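PDB 3S5Q: putative glycosylhydrolase, which probably acts as a hydrolase on sugar derivatives, although its actual substrate is not established. Local coordinates for residues A[56-61]-A[188-193]; A[69-74]-A[203-208]; A[93-98]-A[115-120]. All coordinates share one frame; numbering follows the deposited sequence. Where two conformers were deposited one is given.

Contact 1: residues A[56-61]-A[188-193]; sequences KVQYEN and PTKGYI. With EDO (1,2-ethanediol), chain J.
Y59 and G191 pair their backbones in a single antiparallel bridge at the surface of a concanavalin A-like beta-sandwich. The bridge joins the loop between strands 53-55 and 62-70 to segment 188-193, which runs into strand 192-195. Y59 N donates to G191 O at 2.7 Å, and G191 N returns a bond to Y59 O at 3.1 Å.

The tight part lies around this pair. Q58 CG sits over the centre of the Y192 ring, 3.7 Å from the centroid, in a CH-pi contact. CG lies anti to the carbonyl carbon of Q58 (chi1 -63°), and the extended chain then carries the amide across to the tyrosine's phenolic end. The amide and ring planes are 50° apart. K56 O meets the edge of the same ring. On the inner side, I193 CD1 packs against Y59 CD2 at 3.7 Å. Both side chains also touch L23 and L211.

The other end is looser and wetter. The E60 and K190 chains cross at an angle, with E60 CD 4.0 Å from K190 CD, but the salt bridge from E60 OE2 to K190 NZ is long, at 3.9 Å. One water links E60 OE1 to T189 OG1, and another links N61 N to T189 O. An ethanediol molecule, probably from the crystallisation liquor, donates from its O2 to T189 OG1 at 2.8 Å.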
loop_
_atom_site.group_PDB
_atom_site.type_symbol
_atom_site.label_atom_id
_atom_site.label_comp_id
_atom_site.label_asym_id
_atom_site.label_seq_id
_atom_site.Cartn_x
_atom_site.Cartn_y
_atom_site.Cartn_z
ATOM N N LYS A 56 -14.752 -5.274 3.645
ATOM C CA LYS A 56 -16.165 -4.986 3.812
ATOM C C LYS A 56 -16.462 -4.074 4.989
ATOM O O LYS A 56 -17.592 -3.589 5.120
ATOM C CB LYS A 56 -16.927 -6.301 3.986
ATOM C CG LYS A 56 -17.171 -7.017 2.681
ATOM C CD LYS A 56 -17.858 -8.336 2.901
ATOM C CE LYS A 56 -18.535 -8.822 1.632
ATOM N NZ LYS A 56 -19.112 -10.164 1.857
ATOM N N VAL A 57 -15.475 -3.871 5.860
ATOM C CA VAL A 57 -15.625 -2.988 7.023
ATOM C C VAL A 57 -14.594 -1.865 6.892
ATOM O O VAL A 57 -13.587 -2.024 6.228
ATOM C CB VAL A 57 -15.490 -3.776 8.399
ATOM C CG1 VAL A 57 -16.139 -5.158 8.323
ATOM C CG2 VAL A 57 -14.079 -3.941 8.821
ATOM N N GLN A 58 -14.870 -0.721 7.512
ATOM C CA GLN A 58 -13.975 0.416 7.474
ATOM C C GLN A 58 -13.073 0.388 8.687
ATOM O O GLN A 58 -13.454 -0.129 9.746
ATOM C CB GLN A 58 -14.762 1.723 7.465
ATOM C CG GLN A 58 -15.627 1.879 6.251
ATOM C CD GLN A 58 -16.447 3.140 6.262
ATOM O OE1 GLN A 58 -15.977 4.199 6.647
ATOM N NE2 GLN A 58 -17.680 3.034 5.783
ATOM N N TYR A 59 -11.892 0.967 8.526
ATOM C CA TYR A 59 -10.861 0.938 9.550
ATOM C C TYR A 59 -10.275 2.329 9.764
ATOM O O TYR A 59 -10.082 3.096 8.813
ATOM C CB TYR A 59 -9.741 -0.016 9.150
ATOM C CG TYR A 59 -10.130 -1.482 9.126
ATOM C CD1 TYR A 59 -10.084 -2.248 10.294
ATOM C CD2 TYR A 59 -10.481 -2.111 7.956
ATOM C CE1 TYR A 59 -10.428 -3.587 10.315
ATOM C CE2 TYR A 59 -10.808 -3.481 7.956
ATOM C CZ TYR A 59 -10.802 -4.195 9.146
ATOM O OH TYR A 59 -11.114 -5.522 9.154
ATOM N N GLU A 60 -9.954 2.604 11.021
ATOM C CA GLU A 60 -9.188 3.777 11.445
ATOM C C GLU A 60 -8.205 3.356 12.570
ATOM O O GLU A 60 -8.368 2.306 13.184
ATOM C CB GLU A 60 -10.123 4.880 11.950
ATOM C CG GLU A 60 -10.963 4.456 13.103
ATOM C CD GLU A 60 -11.900 5.549 13.582
ATOM O OE1 GLU A 60 -11.674 6.725 13.172
ATOM O OE2 GLU A 60 -12.811 5.217 14.406
ATOM N N ASN A 61 -7.179 4.155 12.806
ATOM C CA ASN A 61 -6.258 3.931 13.909
ATOM C C ASN A 61 -5.720 2.511 13.927
ATOM O O ASN A 61 -5.995 1.731 14.839
ATOM C CB ASN A 61 -6.959 4.308 15.210
ATOM C CG ASN A 61 -7.300 5.753 15.246
ATOM O OD1 ASN A 61 -6.474 6.593 14.856
ATOM N ND2 ASN A 61 -8.525 6.084 15.703
ATOM N N PRO A 188 -11.358 12.370 5.380
ATOM C CA PRO A 188 -11.675 11.457 6.480
ATOM C C PRO A 188 -10.556 10.465 6.751
ATOM O O PRO A 188 -9.935 10.002 5.800
ATOM C CB PRO A 188 -12.868 10.673 5.951
ATOM C CG PRO A 188 -13.560 11.623 5.067
ATOM C CD PRO A 188 -12.391 12.284 4.330
ATOM N N THR A 189 -10.315 10.157 8.027
ATOM C CA THR A 189 -9.236 9.244 8.422
ATOM C C THR A 189 -9.814 7.884 8.850
ATOM O O THR A 189 -9.281 7.212 9.732
ATOM C CB THR A 189 -8.342 9.888 9.489
ATOM O OG1 THR A 189 -9.131 10.222 10.648
ATOM C CG2 THR A 189 -7.687 11.171 8.915
ATOM N N LYS A 190 -10.921 7.498 8.195
ATOM C CA LYS A 190 -11.602 6.220 8.404
ATOM C C LYS A 190 -12.156 5.752 7.037
ATOM O O LYS A 190 -12.738 6.540 6.278
ATOM C CB LYS A 190 -12.739 6.377 9.430
ATOM C CG LYS A 190 -13.444 5.043 9.795
ATOM C CD LYS A 190 -14.661 5.205 10.737
ATOM C CE LYS A 190 -14.983 3.891 11.440
ATOM N NZ LYS A 190 -16.020 4.079 12.521
ATOM N N GLY A 191 -11.940 4.485 6.694
ATOM C CA GLY A 191 -12.441 4.012 5.443
ATOM C C GLY A 191 -12.129 2.558 5.194
ATOM O O GLY A 191 -11.488 1.909 5.998
ATOM N N TYR A 192 -12.594 2.074 4.048
ATOM C CA TYR A 192 -12.278 0.739 3.582
ATOM C C TYR A 192 -10.789 0.699 3.283
ATOM O O TYR A 192 -10.174 1.729 2.958
ATOM C CB TYR A 192 -13.086 0.393 2.308
ATOM C CG TYR A 192 -14.556 0.442 2.564
ATOM C CD1 TYR A 192 -15.189 -0.587 3.250
ATOM C CD2 TYR A 192 -15.308 1.556 2.205
ATOM C CE1 TYR A 192 -16.540 -0.511 3.526
ATOM C CE2 TYR A 192 -16.655 1.625 2.452
ATOM C CZ TYR A 192 -17.261 0.601 3.138
ATOM O OH TYR A 192 -18.619 0.656 3.379
ATOM N N ILE A 193 -10.230 -0.505 3.367
ATOM C CA ILE A 193 -8.859 -0.749 2.942
ATOM C C ILE A 193 -8.932 -1.592 1.668
ATOM O O ILE A 193 -9.752 -2.489 1.578
ATOM C CB ILE A 193 -8.038 -1.501 4.025
ATOM C CG1 ILE A 193 -7.783 -0.623 5.257
ATOM C CG2 ILE A 193 -6.734 -2.030 3.407
ATOM C CD1 ILE A 193 -7.151 -1.366 6.434
HETATM C C1 EDO J . -9.045 13.210 13.296
HETATM O O1 EDO J . -7.709 13.232 13.781
HETATM C C2 EDO J . -8.920 13.110 11.783
HETATM O O2 EDO J . -10.172 12.733 11.204
HETATM O O HOH W 1 -9.654 8.448 12.635
HETATM O O HOH W 2 -6.999 6.592 11.145
#

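Contact 2: residues A[69-74]-A[203-208]; sequences KTDVNT and NIWFRN
K69 and W205 form an antiparallel hydrogen-bonded pair between strands 62-70 and 204-213 of the larger sheet of the sandwich. K69 N donates to W205 O at 2.9 Å. W205 N donates to K69 O at 3.2 Å.

Beyond this pair the polar contacts involve a type II beta turn from D71 to T74. T74 OG1 accepts a bond from D71 N at 2.8 Å and lies 2.7 Å from N203 O. A water accepts from N203 N and donates to D71 OD2. The other carboxylate oxygen, D71 OD1, takes V72 N from above the carboxylate plane.

The apolar contacts lie on two faces of the sheet. On one, the W205 indole turns its edge to segment 69-74, with CZ3 4.0 Å from D71 CB. N203 CB lies over one indole face, toward the rim, and K69 CG approaches W205 CE3. On the other, I204 CG1 is anti to the backbone N (chi1 -177°), and with chi2 at 63° I204 CD1 reaches T74 CG2 at 3.7 Å. I97 also touches I204 there.

The D71-T74 turn is thus linked to N203 by a water, and possibly also by the T74 hydroxyl.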
loop_
_atom_site.group_PDB
_atom_site.type_symbol
_atom_site.label_atom_id
_atom_site.label_comp_id
_atom_site.label_asym_id
_atom_site.label_seq_id
_atom_site.Cartn_x
_atom_site.Cartn_y
_atom_site.Cartn_z
ATOM N N LYS A 69 5.412 -8.982 -3.466
ATOM C CA LYS A 69 6.488 -9.355 -4.371
ATOM C C LYS A 69 6.163 -8.716 -5.720
ATOM O O LYS A 69 5.004 -8.729 -6.155
ATOM C CB LYS A 69 6.555 -10.877 -4.516
ATOM C CG LYS A 69 7.603 -11.360 -5.509
ATOM C CD LYS A 69 7.553 -12.849 -5.698
ATOM C CE LYS A 69 8.258 -13.598 -4.588
ATOM N NZ LYS A 69 8.722 -14.923 -5.046
ATOM N N THR A 70 7.163 -8.135 -6.370
ATOM C CA THR A 70 6.968 -7.511 -7.677
ATOM C C THR A 70 7.529 -8.420 -8.765
ATOM O O THR A 70 8.277 -9.358 -8.497
ATOM C CB THR A 70 7.674 -6.097 -7.796
ATOM O OG1 THR A 70 9.095 -6.279 -7.789
ATOM C CG2 THR A 70 7.279 -5.164 -6.680
ATOM N N ASP A 71 7.134 -8.135 -9.992
ATOM C CA ASP A 71 7.874 -8.582 -11.197
ATOM C C ASP A 71 8.349 -7.319 -11.905
ATOM O O ASP A 71 8.081 -6.192 -11.451
ATOM C CB ASP A 71 6.986 -9.418 -12.125
ATOM C CG ASP A 71 7.793 -10.288 -13.120
ATOM O OD1 ASP A 71 9.047 -10.120 -13.284
ATOM O OD2 ASP A 71 7.150 -11.129 -13.771
ATOM N N VAL A 72 9.080 -7.484 -12.996
ATOM C CA VAL A 72 9.526 -6.338 -13.776
ATOM C C VAL A 72 8.374 -5.354 -14.058
ATOM O O VAL A 72 7.350 -5.701 -14.661
ATOM C CB VAL A 72 10.245 -6.800 -15.077
ATOM C CG1 VAL A 72 9.277 -7.561 -16.035
ATOM C CG2 VAL A 72 10.913 -5.624 -15.756
ATOM N N ASN A 73 8.553 -4.124 -13.591
ATOM C CA ASN A 73 7.613 -3.023 -13.807
ATOM C C ASN A 73 6.207 -3.216 -13.203
ATOM O O ASN A 73 5.239 -2.636 -13.682
ATOM C CB ASN A 73 7.507 -2.696 -15.308
ATOM C CG ASN A 73 7.165 -1.238 -15.570
ATOM O OD1 ASN A 73 7.017 -0.445 -14.635
ATOM N ND2 ASN A 73 7.031 -0.873 -16.851
ATOM N N THR A 74 6.073 -4.023 -12.153
ATOM C CA THR A 74 4.809 -4.025 -11.392
ATOM C C THR A 74 4.388 -2.631 -10.989
ATOM O O THR A 74 5.215 -1.792 -10.654
ATOM C CB THR A 74 4.912 -4.822 -10.094
ATOM O OG1 THR A 74 5.158 -6.189 -10.417
ATOM C CG2 THR A 74 3.614 -4.680 -9.253
ATOM N N ASN A 203 2.674 -8.662 -12.984
ATOM C CA ASN A 203 1.916 -9.175 -11.869
ATOM C C ASN A 203 2.359 -8.667 -10.509
ATOM O O ASN A 203 3.519 -8.336 -10.308
ATOM C CB ASN A 203 1.959 -10.688 -11.899
ATOM C CG ASN A 203 1.140 -11.247 -13.021
ATOM O OD1 ASN A 203 -0.007 -10.828 -13.270
ATOM N ND2 ASN A 203 1.729 -12.172 -13.739
ATOM N N ILE A 204 1.400 -8.630 -9.590
ATOM C CA ILE A 204 1.641 -8.292 -8.192
ATOM C C ILE A 204 1.193 -9.485 -7.342
ATOM O O ILE A 204 0.147 -10.045 -7.616
ATOM C CB ILE A 204 0.864 -6.963 -7.761
ATOM C CG1 ILE A 204 1.189 -6.578 -6.335
ATOM C CG2 ILE A 204 -0.687 -7.071 -7.911
ATOM C CD1 ILE A 204 2.611 -6.226 -6.076
ATOM N N TRP A 205 1.973 -9.856 -6.321
ATOM C CA TRP A 205 1.566 -10.911 -5.366
ATOM C C TRP A 205 1.623 -10.342 -3.959
ATOM O O TRP A 205 2.562 -9.610 -3.635
ATOM C CB TRP A 205 2.474 -12.154 -5.458
ATOM C CG TRP A 205 2.497 -12.798 -6.798
ATOM C CD1 TRP A 205 1.698 -13.819 -7.226
ATOM C CD2 TRP A 205 3.368 -12.479 -7.895
ATOM N NE1 TRP A 205 1.993 -14.135 -8.523
ATOM C CE2 TRP A 205 3.023 -13.339 -8.961
ATOM C CE3 TRP A 205 4.400 -11.550 -8.084
ATOM C CZ2 TRP A 205 3.692 -13.314 -10.207
ATOM C CZ3 TRP A 205 5.083 -11.533 -9.344
ATOM C CH2 TRP A 205 4.711 -12.409 -10.373
ATOM N N PHE A 206 0.636 -10.689 -3.134
ATOM C CA PHE A 206 0.612 -10.290 -1.708
ATOM C C PHE A 206 0.561 -11.532 -0.821
ATOM O O PHE A 206 0.054 -12.580 -1.245
ATOM C CB PHE A 206 -0.633 -9.464 -1.395
ATOM C CG PHE A 206 -0.695 -8.157 -2.102
ATOM C CD1 PHE A 206 -1.315 -8.040 -3.360
ATOM C CD2 PHE A 206 -0.172 -7.010 -1.510
ATOM C CE1 PHE A 206 -1.404 -6.773 -4.012
ATOM C CE2 PHE A 206 -0.264 -5.754 -2.152
ATOM C CZ PHE A 206 -0.876 -5.633 -3.381
ATOM N N ARG A 207 1.101 -11.410 0.395
ATOM C CA ARG A 207 0.894 -12.418 1.421
ATOM C C ARG A 207 1.022 -11.842 2.828
ATOM O O ARG A 207 1.515 -10.704 3.042
ATOM C CB ARG A 207 1.841 -13.608 1.258
ATOM C CG ARG A 207 3.268 -13.352 1.765
ATOM C CD ARG A 207 4.236 -14.490 1.379
ATOM N NE ARG A 207 5.549 -14.235 1.976
ATOM C CZ ARG A 207 6.545 -15.103 2.065
ATOM N NH1 ARG A 207 6.427 -16.346 1.605
ATOM N NH2 ARG A 207 7.675 -14.711 2.614
ATOM N N ASN A 208 0.569 -12.656 3.785
ATOM C CA ASN A 208 0.636 -12.304 5.203
ATOM C C ASN A 208 0.163 -10.875 5.529
ATOM O O ASN A 208 0.834 -10.129 6.255
ATOM C CB ASN A 208 2.046 -12.523 5.781
ATOM C CG ASN A 208 1.996 -12.765 7.300
ATOM O OD1 ASN A 208 0.945 -13.128 7.833
ATOM N ND2 ASN A 208 3.117 -12.596 7.979
HETATM O O HOH W 3 4.593 -10.056 -14.105
#

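Contact 3: residues A[93-98]-A[115-120]; sequences IEIQIA and GSIYGH
I95 and I117 bridge their backbones where strand 93-98, at the edge of the five-strand sheet, meets the loop segment 115-120. Three backbone hydrogen bonds cross the contact. Y118 N donates to E94 O at 2.8 Å. Q96 N donates to S116 O at 2.9 Å. G115 N donates to Q96 O at 2.8 Å. I95 CA adds a CA-H...O contact to S116 O at 3.2 Å.

The side chains divide between two sides. On one, I93, I95 and I117 lie side by side and point the same way. I117 CG2 meets I93 CG2 at 3.7 Å, and I117 CG1 meets I95 CD1 at 3.8 Å. On the other, Q96 and Y118 run alongside each other. Q96 CG is anti to the backbone N (chi1 -178°), and a bend at chi2 brings NE2 to 4.0 Å from Y118 CE1. The amide and ring planes are 43° apart. Q96 NE2 makes a weak hydrogen bond to W112 O.

Further out, S116 OG is hydrogen-bonded to R113 O in one of its two conformers, and the Y118 ring meets W112. I117 reaches I147 and I149 of strand 146-151, so this isoleucine cluster belongs to the core between the two sheets. A water donates to both E94 O and Y118 O. H120 ND1 also donates to Y118 O, with that oxygen in the plane of the imidazole.

E94 O therefore takes a backbone N-H and a water, while Y118 O takes an imidazole N-H and the same water. The loop thus satisfies the backbone of an edge strand much as a further strand would, while keeping an apolar side toward the core.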
loop_
_atom_site.group_PDB
_atom_site.type_symbol
_atom_site.label_atom_id
_atom_site.label_comp_id
_atom_site.label_asym_id
_atom_site.label_seq_id
_atom_site.Cartn_x
_atom_site.Cartn_y
_atom_site.Cartn_z
ATOM N N ILE A 93 -6.713 7.516 0.048
ATOM C CA ILE A 93 -5.290 7.763 0.034
ATOM C C ILE A 93 -4.549 6.454 -0.381
ATOM O O ILE A 93 -4.722 5.385 0.225
ATOM C CB ILE A 93 -4.784 8.284 1.375
ATOM C CG1 ILE A 93 -5.584 9.558 1.759
ATOM C CG2 ILE A 93 -3.254 8.525 1.251
ATOM C CD1 ILE A 93 -5.214 10.154 3.098
ATOM N N GLU A 94 -3.773 6.561 -1.445
ATOM C CA GLU A 94 -3.017 5.415 -1.920
ATOM C C GLU A 94 -1.528 5.493 -1.589
ATOM O O GLU A 94 -0.887 6.534 -1.783
ATOM C CB GLU A 94 -3.192 5.193 -3.400
ATOM C CG GLU A 94 -2.657 3.807 -3.808
ATOM C CD GLU A 94 -2.913 3.402 -5.235
ATOM O OE1 GLU A 94 -3.042 4.294 -6.089
ATOM O OE2 GLU A 94 -2.956 2.160 -5.488
ATOM N N ILE A 95 -1.014 4.359 -1.088
ATOM C CA ILE A 95 0.396 4.102 -0.880
ATOM C C ILE A 95 0.830 3.299 -2.102
ATOM O O ILE A 95 0.311 2.229 -2.347
ATOM C CB ILE A 95 0.635 3.297 0.367
ATOM C CG1 ILE A 95 -0.028 3.964 1.578
ATOM C CG2 ILE A 95 2.122 3.078 0.637
ATOM C CD1 ILE A 95 0.150 5.456 1.659
ATOM N N GLN A 96 1.758 3.843 -2.869
ATOM C CA GLN A 96 2.230 3.207 -4.115
ATOM C C GLN A 96 3.007 1.902 -3.879
ATOM O O GLN A 96 3.804 1.772 -2.936
ATOM C CB GLN A 96 3.139 4.195 -4.855
ATOM C CG GLN A 96 3.733 3.741 -6.239
ATOM C CD GLN A 96 2.708 3.657 -7.339
ATOM O OE1 GLN A 96 1.584 3.231 -7.101
ATOM N NE2 GLN A 96 3.087 4.065 -8.578
ATOM N N ILE A 97 2.834 0.948 -4.792
ATOM C CA ILE A 97 3.735 -0.204 -4.845
ATOM C C ILE A 97 4.176 -0.229 -6.264
ATOM O O ILE A 97 3.339 -0.194 -7.131
ATOM C CB ILE A 97 3.041 -1.531 -4.494
ATOM C CG1 ILE A 97 2.685 -1.534 -3.022
ATOM C CG2 ILE A 97 3.961 -2.746 -4.870
ATOM C CD1 ILE A 97 1.787 -2.672 -2.599
ATOM N N ALA A 98 5.486 -0.178 -6.487
ATOM C CA ALA A 98 6.042 -0.204 -7.851
ATOM C C ALA A 98 7.400 -0.834 -7.820
ATOM O O ALA A 98 8.119 -0.759 -6.814
ATOM C CB ALA A 98 6.142 1.230 -8.452
ATOM N N GLY A 115 6.168 3.095 -2.122
ATOM C CA GLY A 115 6.149 3.557 -0.736
ATOM C C GLY A 115 5.649 4.975 -0.552
ATOM O O GLY A 115 5.399 5.422 0.587
ATOM N N SER A 116 5.471 5.695 -1.662
ATOM C CA SER A 116 5.005 7.072 -1.577
ATOM C C SER A 116 3.546 7.087 -1.147
ATOM O O SER A 116 2.788 6.135 -1.408
ATOM C CB SER A 116 5.151 7.793 -2.922
ATOM O OG SER A 116 4.363 7.180 -3.924
ATOM N N ILE A 117 3.150 8.172 -0.483
ATOM C CA ILE A 117 1.750 8.551 -0.392
ATOM C C ILE A 117 1.601 9.183 -1.765
ATOM O O ILE A 117 2.073 10.301 -2.023
ATOM C CB ILE A 117 1.510 9.531 0.744
ATOM C CG1 ILE A 117 1.774 8.833 2.093
ATOM C CG2 ILE A 117 0.069 10.141 0.695
ATOM C CD1 ILE A 117 1.926 9.782 3.252
ATOM N N TYR A 118 1.071 8.394 -2.682
ATOM C CA TYR A 118 1.146 8.656 -4.125
ATOM C C TYR A 118 0.740 10.107 -4.469
ATOM O O TYR A 118 -0.327 10.548 -4.092
ATOM C CB TYR A 118 0.258 7.639 -4.885
ATOM C CG TYR A 118 0.257 7.849 -6.362
ATOM C CD1 TYR A 118 1.341 7.450 -7.127
ATOM C CD2 TYR A 118 -0.821 8.468 -7.008
ATOM C CE1 TYR A 118 1.388 7.653 -8.459
ATOM C CE2 TYR A 118 -0.790 8.671 -8.411
ATOM C CZ TYR A 118 0.323 8.256 -9.121
ATOM O OH TYR A 118 0.404 8.423 -10.498
ATOM N N GLY A 119 1.620 10.817 -5.184
ATOM C CA GLY A 119 1.327 12.175 -5.691
ATOM C C GLY A 119 1.447 13.282 -4.649
ATOM O O GLY A 119 1.323 14.474 -5.004
ATOM N N HIS A 120 1.747 12.907 -3.393
ATOM C CA HIS A 120 1.813 13.827 -2.266
ATOM C C HIS A 120 3.141 13.854 -1.492
ATOM O O HIS A 120 3.610 14.933 -1.100
ATOM C CB HIS A 120 0.629 13.554 -1.267
ATOM C CG HIS A 120 -0.730 13.742 -1.904
ATOM N ND1 HIS A 120 -1.245 12.866 -2.848
ATOM C CD2 HIS A 120 -1.659 14.727 -1.755
ATOM C CE1 HIS A 120 -2.428 13.308 -3.253
ATOM N NE2 HIS A 120 -2.716 14.427 -2.588
HETATM O O HOH W 4 -2.036 9.313 -2.294
#

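The three contacts belong to one two-sheet sandwich. Contacts 1 and 3 both reach the five-strand sheet, whose order runs 31-32, 53-55, 192-195, 75-82, 93-98. Their centres are about 17 Å apart. Contact 2 lies in the larger sheet, and its centre is about 24 Å from that of contact 1, on the opposite side of the chain's centre. The centres of contacts 2 and 3 lie about 15 Å apart, and the two touch: F206 CE2 packs on I97 CD1 at 3.7 Å, sheet against sheet. Along the chain, contacts 1 and 2 alternate, and contact 3 is nested inside the loops closed by both. Distant parts of the sequence are thus interleaved into a single compact domain.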